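Transcription termination factor FttA (Methanosarcina mazei, PDB 2XR1) probably terminates transcription, cutting nascent RNA endonucleolytically at the RNA polymerase exit channel and degrading the released RNA 5'-3', as a dimeric zinc-dependent nuclease. Local coordinates at residues 411-416 and 503-508; 497-502 and 523-528. All coordinates share one frame; numbering follows the deposited sequence.

How the interactions relate
Both interactions belong to the beta-CASP region, away from the zinc site, and their centres lie about 9 Å apart. Interaction 1 is buried: parallel strands 414-417 and 506-509 are joined by backbone hydrogen bonds within the six-stranded sheet, with aliphatic packing on both faces. Interaction 2 is smaller and partly exposed; the ends of helices 492-500 and 518-526 meet by apolar contact, with no hydrogen bond between the segments. The two meet at the Phe526 ring, which packs on Ile413, Val415 and Ile507, while Ile498 CG2 lies 3.9 Å from Ile507 CD1. Interaction 2 thus sits over the sheet face bearing Val415 and Ile507.

Interaction 1 of 2, residues 411-416 and 503-508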
ATOM      1  N   GLY B 411      -1.805  10.366  56.733  1.00 65.69           N
ATOM      2  CA  GLY B 411      -2.282   8.992  56.947  1.00 66.18           C
ATOM      3  C   GLY B 411      -2.832   8.240  55.749  1.00 63.61           C
ATOM      4  O   GLY B 411      -3.279   7.112  55.864  1.00 64.12           O
ATOM      5  N   GLY B 412      -2.803   8.859  54.589  1.00 61.19           N
ATOM      6  CA  GLY B 412      -3.245   8.194  53.372  1.00 59.28           C
ATOM      7  C   GLY B 412      -2.122   7.438  52.699  1.00 57.06           C
ATOM      8  O   GLY B 412      -0.943   7.595  53.042  1.00 56.61           O
ATOM      9  N   ILE B 413      -2.499   6.603  51.742  1.00 55.56           N
ATOM     10  CA  ILE B 413      -1.529   5.870  50.960  1.00 53.87           C
ATOM     11  C   ILE B 413      -1.613   6.267  49.472  1.00 50.93           C
ATOM     12  O   ILE B 413      -2.670   6.648  48.964  1.00 50.49           O
ATOM     13  CB  ILE B 413      -1.651   4.361  51.235  1.00 55.36           C
ATOM     14  CG1 ILE B 413      -2.882   3.724  50.604  1.00 56.99           C
ATOM     15  CG2 ILE B 413      -1.764   4.115  52.748  1.00 57.60           C
ATOM     16  CD1 ILE B 413      -3.359   2.444  51.453  1.00 60.69           C
ATOM     17  N   ALA B 414      -0.481   6.228  48.789  1.00 48.26           N
ATOM     18  CA  ALA B 414      -0.395   6.813  47.454  1.00 45.84           C
ATOM     19  C   ALA B 414      -0.286   5.712  46.418  1.00 44.55           C
ATOM     20  O   ALA B 414       0.705   5.034  46.357  1.00 44.05           O
ATOM     21  CB  ALA B 414       0.801   7.760  47.378  1.00 44.34           C
ATOM     22  N   VAL B 415      -1.336   5.512  45.632  1.00 44.58           N
ATOM     23  CA  VAL B 415      -1.329   4.527  44.549  1.00 43.54           C
ATOM     24  C   VAL B 415      -0.819   5.208  43.279  1.00 41.42           C
ATOM     25  O   VAL B 415      -1.287   6.260  42.928  1.00 41.32           O
ATOM     26  CB  VAL B 415      -2.737   3.934  44.315  1.00 44.73           C
ATOM     27  CG1 VAL B 415      -2.766   3.066  43.073  1.00 42.92           C
ATOM     28  CG2 VAL B 415      -3.208   3.148  45.572  1.00 46.33           C
ATOM     29  N   ILE B 416       0.178   4.618  42.639  1.00 40.32           N
ATOM     30  CA  ILE B 416       0.814   5.185  41.458  1.00 39.03           C
ATOM     31  C   ILE B 416       0.851   4.132  40.363  1.00 38.51           C
ATOM     32  O   ILE B 416       1.734   3.291  40.372  1.00 38.15           O
ATOM     33  CB  ILE B 416       2.291   5.571  41.747  1.00 38.65           C
ATOM     34  CG1 ILE B 416       2.421   6.332  43.071  1.00 40.05           C
ATOM     35  CG2 ILE B 416       2.861   6.339  40.605  1.00 36.02           C
ATOM     36  CD1 ILE B 416       3.715   7.132  43.199  1.00 39.17           C
ATOM     37  N   GLN B 503      -2.264   0.946  55.687  1.00 75.19           N
ATOM     38  CA  GLN B 503      -1.238   1.534  56.508  1.00 75.56           C
ATOM     39  C   GLN B 503      -0.462   2.430  55.571  1.00 71.03           C
ATOM     40  O   GLN B 503      -0.123   1.997  54.482  1.00 67.85           O
ATOM     41  CB  GLN B 503      -0.357   0.423  57.062  1.00 77.28           C
ATOM     42  CG  GLN B 503       0.641   0.852  58.100  1.00 79.81           C
ATOM     43  CD  GLN B 503       1.005  -0.288  59.039  1.00 84.46           C
ATOM     44  OE1 GLN B 503       1.374  -1.378  58.589  1.00 85.48           O
ATOM     45  NE2 GLN B 503       0.903  -0.044  60.342  1.00 86.66           N
ATOM     46  N   PRO B 504      -0.192   3.689  55.973  1.00 71.09           N
ATOM     47  CA  PRO B 504       0.371   4.676  55.025  1.00 66.66           C
ATOM     48  C   PRO B 504       1.573   4.153  54.291  1.00 63.53           C
ATOM     49  O   PRO B 504       2.499   3.681  54.911  1.00 64.65           O
ATOM     50  CB  PRO B 504       0.792   5.838  55.922  1.00 68.35           C
ATOM     51  CG  PRO B 504      -0.004   5.673  57.168  1.00 73.26           C
ATOM     52  CD  PRO B 504      -0.196   4.199  57.360  1.00 74.56           C
ATOM     53  N   CYS B 505       1.561   4.250  52.970  1.00 60.32           N
ATOM     54  CA  CYS B 505       2.617   3.684  52.151  1.00 57.87           C
ATOM     55  C   CYS B 505       2.521   4.241  50.733  1.00 54.00           C
ATOM     56  O   CYS B 505       1.706   5.136  50.476  1.00 53.78           O
ATOM     57  CB  CYS B 505       2.488   2.154  52.150  1.00 59.07           C
ATOM     58  SG  CYS B 505       0.909   1.575  51.452  1.00 60.50           S
ATOM     59  N   VAL B 506       3.363   3.733  49.831  1.00 51.03           N
ATOM     60  CA  VAL B 506       3.281   4.072  48.409  1.00 47.63           C
ATOM     61  C   VAL B 506       3.144   2.782  47.613  1.00 47.17           C
ATOM     62  O   VAL B 506       3.832   1.799  47.891  1.00 48.63           O
ATOM     63  CB  VAL B 506       4.546   4.809  47.906  1.00 45.18           C
ATOM     64  CG1 VAL B 506       4.561   4.847  46.417  1.00 42.16           C
ATOM     65  CG2 VAL B 506       4.646   6.191  48.447  1.00 44.71           C
ATOM     66  N   ILE B 507       2.279   2.778  46.613  1.00 45.85           N
ATOM     67  CA  ILE B 507       2.123   1.611  45.762  1.00 45.77           C
ATOM     68  C   ILE B 507       2.401   1.948  44.287  1.00 43.22           C
ATOM     69  O   ILE B 507       1.632   2.685  43.667  1.00 42.59           O
ATOM     70  CB  ILE B 507       0.720   1.007  45.923  1.00 47.80           C
ATOM     71  CG1 ILE B 507       0.466   0.745  47.409  1.00 52.00           C
ATOM     72  CG2 ILE B 507       0.579  -0.283  45.129  1.00 46.98           C
ATOM     73  CD1 ILE B 507      -0.792   0.023  47.690  1.00 55.53           C
ATOM     74  N   LEU B 508       3.508   1.437  43.750  1.00 41.86           N
ATOM     75  CA  LEU B 508       3.694   1.382  42.308  1.00 40.72           C
ATOM     76  C   LEU B 508       3.058   0.093  41.847  1.00 41.92           C
ATOM     77  O   LEU B 508       3.339  -0.962  42.393  1.00 43.93           O
ATOM     78  CB  LEU B 508       5.166   1.425  41.922  1.00 39.46           C
ATOM     79  CG  LEU B 508       5.700   2.852  41.734  1.00 39.65           C
ATOM     80  CD1 LEU B 508       4.939   3.814  42.585  1.00 42.66           C
ATOM     81  CD2 LEU B 508       7.191   2.975  42.030  1.00 40.23           C
TER
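Ile413 turns toward residues 503-508 where the two chain segments draw together ahead of their strands, and its CB lies 3.8 Å from Cys505 SG. A chi1 of 73° sets CG2 anti to the carbonyl carbon, on the side of residues 503-505, where it too lies near Cys505 SG. Nearby, Pro504 CG lies 3.8 Å from Gly411 O.

From Ala414 onward the segments form a parallel pair, their strand directions 11° apart. Ala414 brackets Val506: its N donates to Cys505 O (3.0 Å), and its O accepts from Ile507 N at 2.8 Å in a nearly straight bond (N-H...O 173°). Ile507 then brackets Val415, since its O receives Ile416 N at 2.6 Å.

Ile507 also extends its side chain along the face it shares with Val415, where CD1 comes to 4.5 Å from Val415 CG2 and helix 518-526 provides cover through Val519, Tyr522 and Phe526. On the reverse face, Ile416 and Leu508 run side by side, pointing the same way, with Ile416 CG1 3.6 Å from Leu508 CD1. Ile416 CD1 meets Val506 CG1 at 4.0 Å, the two side chains slanting across each other. Leu431 of helix 423-436 packs on Val506, and Val427 and Met428 on Leu508.

The polar bonding between these two central strands is thus carried by the backbone, whose alternating N-H and C=O groups fix the register, whereas the branched aliphatic side chains supply apolar surfaces on both faces for helices to pack against.

Interaction 2 of 2, residues 497-502 and 523-528; sequences KIIQNP and FKAFAE
Pro502 and Phe526 bring the two helix ends together, the two side chains crossing at a slant at the CE1 side of the aromatic ring. Pro502 CB approaches Phe526 CE1 to 3.7 Å from an oblique direction, while Pro502 CG lies in the ring plane, at the edge, 4.0 Å from the same CE1. At the neighbouring corner, Ile498 O also faces the edge near the plane, 4.0 Å from Phe526 CZ; Ile499 CA comes to CZ obliquely at 4.1 Å. The phenyl group therefore meets residues 497-502 with its outer end, touching both backbone and proline.

The Phe526 side chain bridges the gap because CG is set opposite its own carbonyl carbon (chi1 -66°), carrying the ring across to the other helix. On the proline side, Asn501 is the first residue to leave helical backbone angles, and the chain turns there to direct Pro502 toward the phenylalanine. Alongside this contact, Ile499 CG2 meets Ala525 CB at 4.1 Å, a lighter apolar touch. The end of the Ile498 side chain leads away from residues 523-528, so it is chiefly the backbone O of this residue that meets the ring. Asn532 ND2 donates a hydrogen bond to Phe526 O, and its OD1 accepts one from Ile413 N, tying the helix end to segment 411-416.

Helix 492-500 leads from strand 486-489 into strand 506-509, and helix 518-526 leads on to strand 533-536. Their meeting joins two successive beta-alpha-beta crossovers on one face of a parallel sheet, as expected of the layered alpha/beta architecture of a beta-CASP domain.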
ATOM      1  N   LYS B 497      -2.458  -8.701  52.064  1.00 83.16           N
ATOM      2  CA  LYS B 497      -1.922  -8.210  53.340  1.00 84.06           C
ATOM      3  C   LYS B 497      -1.718  -6.705  53.347  1.00 79.86           C
ATOM      4  O   LYS B 497      -1.853  -6.077  54.408  1.00 81.53           O
ATOM      5  CB  LYS B 497      -0.596  -8.901  53.703  1.00 84.69           C
ATOM      6  CG  LYS B 497       0.065  -8.365  54.998  1.00 87.11           C
ATOM      7  CD  LYS B 497       1.253  -9.208  55.455  1.00 89.59           C
ATOM      8  CE  LYS B 497       1.960  -8.583  56.669  1.00 91.36           C
ATOM      9  NZ  LYS B 497       1.042  -8.233  57.797  1.00 94.49           N
ATOM     10  N   ILE B 498      -1.376  -6.138  52.188  1.00 74.39           N
ATOM     11  CA  ILE B 498      -1.295  -4.685  52.046  1.00 70.77           C
ATOM     12  C   ILE B 498      -2.692  -4.119  52.150  1.00 72.25           C
ATOM     13  O   ILE B 498      -2.906  -3.109  52.819  1.00 72.29           O
ATOM     14  CB  ILE B 498      -0.678  -4.231  50.684  1.00 65.92           C
ATOM     15  CG1 ILE B 498       0.789  -4.603  50.615  1.00 64.60           C
ATOM     16  CG2 ILE B 498      -0.800  -2.704  50.476  1.00 61.67           C
ATOM     17  CD1 ILE B 498       1.278  -4.750  49.209  1.00 63.42           C
ATOM     18  N   ILE B 499      -3.631  -4.792  51.485  1.00 73.60           N
ATOM     19  CA  ILE B 499      -5.037  -4.387  51.450  1.00 76.10           C
ATOM     20  C   ILE B 499      -5.755  -4.517  52.821  1.00 81.11           C
ATOM     21  O   ILE B 499      -6.359  -3.567  53.309  1.00 81.59           O
ATOM     22  CB  ILE B 499      -5.811  -5.197  50.360  1.00 76.98           C
ATOM     23  CG1 ILE B 499      -5.359  -4.775  48.958  1.00 72.52           C
ATOM     24  CG2 ILE B 499      -7.319  -5.008  50.501  1.00 80.66           C
ATOM     25  CD1 ILE B 499      -6.020  -5.554  47.814  1.00 73.58           C
ATOM     26  N   GLN B 500      -5.683  -5.693  53.432  1.00 85.11           N
ATOM     27  CA  GLN B 500      -6.393  -5.950  54.701  1.00 90.76           C
ATOM     28  C   GLN B 500      -5.868  -5.119  55.882  1.00 91.15           C
ATOM     29  O   GLN B 500      -6.629  -4.762  56.778  1.00 94.82           O
ATOM     30  CB  GLN B 500      -6.373  -7.441  55.044  1.00 94.81           C
ATOM     31  CG  GLN B 500      -7.709  -8.167  54.814  1.00100.27           C
ATOM     32  CD  GLN B 500      -8.001  -8.453  53.344  1.00 98.70           C
ATOM     33  OE1 GLN B 500      -7.979  -7.550  52.494  1.00 92.24           O
ATOM     34  NE2 GLN B 500      -8.305  -9.724  53.045  1.00102.31           N
ATOM     35  N   ASN B 501      -4.577  -4.807  55.878  1.00 88.02           N
ATOM     36  CA  ASN B 501      -3.995  -3.912  56.870  1.00 88.20           C
ATOM     37  C   ASN B 501      -3.621  -2.566  56.236  1.00 83.14           C
ATOM     38  O   ASN B 501      -2.449  -2.207  56.214  1.00 79.86           O
ATOM     39  CB  ASN B 501      -2.730  -4.544  57.487  1.00 88.66           C
ATOM     40  CG  ASN B 501      -2.994  -5.880  58.165  1.00 95.09           C
ATOM     41  OD1 ASN B 501      -3.993  -6.068  58.887  1.00100.16           O
ATOM     42  ND2 ASN B 501      -2.066  -6.816  57.971  1.00 96.59           N
ATOM     43  N   PRO B 502      -4.605  -1.791  55.734  1.00 82.89           N
ATOM     44  CA  PRO B 502      -4.086  -0.518  55.166  1.00 78.50           C
ATOM     45  C   PRO B 502      -3.277   0.272  56.192  1.00 79.10           C
ATOM     46  O   PRO B 502      -3.566   0.259  57.404  1.00 83.35           O
ATOM     47  CB  PRO B 502      -5.339   0.260  54.739  1.00 78.38           C
ATOM     48  CG  PRO B 502      -6.477  -0.735  54.821  1.00 83.56           C
ATOM     49  CD  PRO B 502      -6.076  -1.793  55.835  1.00 86.27           C
ATOM     50  N   PHE B 523      -6.983  -0.172  43.781  1.00 60.80           N
ATOM     51  CA  PHE B 523      -7.904   0.935  43.555  1.00 61.06           C
ATOM     52  C   PHE B 523      -9.300   0.556  44.041  1.00 65.80           C
ATOM     53  O   PHE B 523      -9.972   1.343  44.711  1.00 67.51           O
ATOM     54  CB  PHE B 523      -7.887   1.298  42.057  1.00 58.79           C
ATOM     55  CG  PHE B 523      -8.988   2.201  41.619  1.00 59.16           C
ATOM     56  CD1 PHE B 523      -8.830   3.559  41.648  1.00 57.41           C
ATOM     57  CD2 PHE B 523     -10.182   1.680  41.145  1.00 62.68           C
ATOM     58  CE1 PHE B 523      -9.858   4.394  41.226  1.00 58.92           C
ATOM     59  CE2 PHE B 523     -11.213   2.511  40.727  1.00 64.10           C
ATOM     60  CZ  PHE B 523     -11.051   3.860  40.769  1.00 61.83           C
ATOM     61  N   LYS B 524      -9.728  -0.660  43.722  1.00 68.16           N
ATOM     62  CA  LYS B 524     -11.045  -1.116  44.129  1.00 72.83           C
ATOM     63  C   LYS B 524     -11.211  -0.959  45.631  1.00 75.59           C
ATOM     64  O   LYS B 524     -12.331  -0.777  46.108  1.00 79.80           O
ATOM     65  CB  LYS B 524     -11.285  -2.557  43.698  1.00 74.97           C
ATOM     66  N   ALA B 525     -10.103  -0.989  46.372  1.00 73.73           N
ATOM     67  CA  ALA B 525     -10.152  -0.969  47.836  1.00 76.73           C
ATOM     68  C   ALA B 525      -9.726   0.352  48.476  1.00 74.87           C
ATOM     69  O   ALA B 525     -10.132   0.631  49.584  1.00 78.30           O
ATOM     70  CB  ALA B 525      -9.323  -2.115  48.404  1.00 77.26           C
ATOM     71  N   PHE B 526      -8.918   1.163  47.811  1.00 70.49           N
ATOM     72  CA  PHE B 526      -8.452   2.418  48.435  1.00 69.29           C
ATOM     73  C   PHE B 526      -9.130   3.710  47.943  1.00 69.02           C
ATOM     74  O   PHE B 526      -8.895   4.791  48.492  1.00 68.31           O
ATOM     75  CB  PHE B 526      -6.929   2.545  48.281  1.00 65.00           C
ATOM     76  CG  PHE B 526      -6.146   1.509  49.045  1.00 65.49           C
ATOM     77  CD1 PHE B 526      -6.515   1.131  50.337  1.00 68.95           C
ATOM     78  CD2 PHE B 526      -5.031   0.921  48.491  1.00 61.25           C
ATOM     79  CE1 PHE B 526      -5.783   0.184  51.023  1.00 69.59           C
ATOM     80  CE2 PHE B 526      -4.312  -0.039  49.195  1.00 62.13           C
ATOM     81  CZ  PHE B 526      -4.690  -0.399  50.450  1.00 65.85           C
ATOM     82  N   ALA B 527      -9.982   3.590  46.932  1.00 69.98           N
ATOM     83  CA  ALA B 527     -10.577   4.749  46.280  1.00 69.84           C
ATOM     84  C   ALA B 527     -11.601   5.499  47.153  1.00 74.32           C
ATOM     85  O   ALA B 527     -11.863   6.676  46.899  1.00 74.69           O
ATOM     86  CB  ALA B 527     -11.205   4.328  44.945  1.00 69.54           C
ATOM     87  N   GLU B 528     -12.142   4.843  48.176  1.00 78.33           N
ATOM     88  CA  GLU B 528     -13.159   5.431  49.029  1.00 82.95           C
ATOM     89  C   GLU B 528     -12.664   6.464  50.059  1.00 83.05           C
ATOM     90  O   GLU B 528     -13.390   7.437  50.343  1.00 85.97           O
ATOM     91  CB  GLU B 528     -13.940   4.321  49.775  1.00 88.29           C
ATOM     92  CG  GLU B 528     -15.433   4.167  49.380  1.00 93.36           C
ATOM     93  CD  GLU B 528     -15.641   3.640  47.953  1.00 93.46           C
ATOM     94  OE1 GLU B 528     -14.747   3.868  47.071  1.00 88.16           O
ATOM     95  OE2 GLU B 528     -16.715   3.020  47.722  1.00 96.80           O
TER